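Local coordinates for ferric vibriobactin ABC transporter, periplasmic ferric vibriobactin-binding protein (Vibrio cholerae, PDB 3R5T) that binds the iron-loaded siderophore ferric vibriobactin in the periplasm and probably delivers it to an ABC transporter for uptake into the cell, at residues 136-139 / 140-144. Sequence-based numbering, arbitrary orientation. Where two conformers were deposited one is given.
Sequences LEEQ and AERTI
Leu136 and Ala140 are joined by the opening i-to-i+4 bond of the alpha-helix 137-155, the long helix that runs between the two lobes of this periplasmic binding protein. Leu136 holds the N-cap position; its side chain has no polar atom to cap the first N-H groups, and its part is played by the carbonyl, Leu136 O accepting from Ala140 N at 2.9 Å. Glu137 O to Glu141 N and Glu138 O to Arg142 N repeat the pattern one and two residues on.

The fourth carbonyl is doubly used. Gln139 O takes Thr143 N at 2.9 Å, while Thr143 OG1 donates a second hydrogen bond, 2.8 Å to Gln139 O, from the opposite face of the carbonyl plane. A chi1 of -60° sets OG1 beside its own backbone N and turns it back along the helix, a common way for threonine to satisfy its hydroxyl within a helix.

On the side facing the protein, the small, buried Ala140 packs on Ile40, and the partly exposed Leu136 on Ala42 and Pro43. Glu137, in the first turn, where a carboxylate should favour the helix dipole, makes a salt bridge to Arg7.

On the exposed flank, Arg142 is modelled in two conformers; in one, its guanidinium lies back over the preceding turn, one face above Glu138 O, and Gln139 runs alongside it. Bent at chi2 (72°), Gln139 also curls toward the helix start, where NE2 gives a weak 3.5 Å hydrogen bond to Leu136 O.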
loop_
_atom_site.group_PDB
_atom_site.type_symbol
_atom_site.label_atom_id
_atom_site.label_comp_id
_atom_site.label_asym_id
_atom_site.label_seq_id
_atom_site.Cartn_x
_atom_site.Cartn_y
_atom_site.Cartn_z
ATOM N N LEU A 136 14.646 7.399 12.394
ATOM C CA LEU A 136 13.443 8.199 12.556
ATOM C C LEU A 136 12.403 7.439 13.380
ATOM O O LEU A 136 11.196 7.554 13.160
ATOM C CB LEU A 136 12.890 8.636 11.197
ATOM C CG LEU A 136 13.839 9.545 10.405
ATOM C CD1 LEU A 136 13.297 9.845 8.999
ATOM C CD2 LEU A 136 14.081 10.836 11.171
ATOM N N GLU A 137 12.885 6.672 14.346
ATOM C CA GLU A 137 11.998 5.888 15.214
ATOM C C GLU A 137 10.991 6.766 15.965
ATOM O O GLU A 137 9.825 6.388 16.123
ATOM C CB GLU A 137 12.815 5.024 16.187
ATOM C CG GLU A 137 13.767 4.060 15.478
ATOM C CD GLU A 137 15.189 4.611 15.297
ATOM O OE1 GLU A 137 15.380 5.847 15.322
ATOM O OE2 GLU A 137 16.114 3.788 15.122
ATOM N N GLU A 138 11.432 7.943 16.407
ATOM C CA GLU A 138 10.537 8.855 17.124
ATOM C C GLU A 138 9.385 9.249 16.222
ATOM O O GLU A 138 8.216 9.190 16.621
ATOM C CB GLU A 138 11.262 10.131 17.555
ATOM C CG GLU A 138 12.241 9.981 18.692
ATOM C CD GLU A 138 12.532 11.313 19.371
ATOM O OE1 GLU A 138 11.630 12.176 19.390
ATOM O OE2 GLU A 138 13.649 11.493 19.904
ATOM N N GLN A 139 9.728 9.686 15.015
ATOM C CA GLN A 139 8.728 10.118 14.053
ATOM C C GLN A 139 7.794 8.995 13.684
ATOM O O GLN A 139 6.582 9.195 13.609
ATOM C CB GLN A 139 9.403 10.628 12.770
ATOM C CG GLN A 139 10.029 12.005 12.898
ATOM C CD GLN A 139 11.290 12.021 13.749
ATOM O OE1 GLN A 139 11.652 13.056 14.322
ATOM N NE2 GLN A 139 11.962 10.881 13.843
ATOM N N ALA A 140 8.343 7.829 13.394
ATOM C CA ALA A 140 7.517 6.710 12.967
ATOM C C ALA A 140 6.580 6.303 14.094
ATOM O O ALA A 140 5.376 6.125 13.888
ATOM C CB ALA A 140 8.385 5.535 12.566
ATOM N N GLU A 141 7.124 6.184 15.302
ATOM C CA GLU A 141 6.307 5.742 16.418
ATOM C C GLU A 141 5.156 6.712 16.692
ATOM O O GLU A 141 4.026 6.299 16.956
ATOM C CB GLU A 141 7.170 5.515 17.679
ATOM C CG GLU A 141 6.439 4.717 18.804
ATOM C CD GLU A 141 7.370 4.070 19.827
ATOM O OE1 GLU A 141 7.983 2.999 19.540
ATOM O OE2 GLU A 141 7.470 4.619 20.925
ATOM N N ARG A 142 5.447 8.007 16.632
ATOM C CA ARG A 142 4.433 9.036 16.845
ATOM C C ARG A 142 3.352 8.960 15.772
ATOM O O ARG A 142 2.155 8.987 16.065
ATOM C CB ARG A 142 5.084 10.417 16.829
ATOM C CG ARG A 142 4.109 11.579 16.899
ATOM C CD ARG A 142 4.799 12.861 17.345
ATOM N NE ARG A 142 5.962 13.205 16.530
ATOM C CZ ARG A 142 7.225 13.090 16.933
ATOM N NH1 ARG A 142 7.500 12.631 18.146
ATOM N NH2 ARG A 142 8.216 13.436 16.120
ATOM N N THR A 143 3.795 8.893 14.522
ATOM C CA THR A 143 2.864 8.804 13.390
ATOM C C THR A 143 1.930 7.595 13.497
ATOM O O THR A 143 0.708 7.703 13.307
ATOM C CB THR A 143 3.640 8.763 12.067
ATOM O OG1 THR A 143 4.417 9.958 11.939
ATOM C CG2 THR A 143 2.684 8.659 10.869
ATOM N N ILE A 144 2.512 6.442 13.799
ATOM C CA ILE A 144 1.754 5.208 13.950
ATOM C C ILE A 144 0.789 5.301 15.128
ATOM O O ILE A 144 -0.386 4.948 15.017
ATOM C CB ILE A 144 2.711 4.003 14.125
ATOM C CG1 ILE A 144 3.487 3.777 12.822
ATOM C CG2 ILE A 144 1.964 2.742 14.541
ATOM C CD1 ILE A 144 4.694 2.914 13.042
#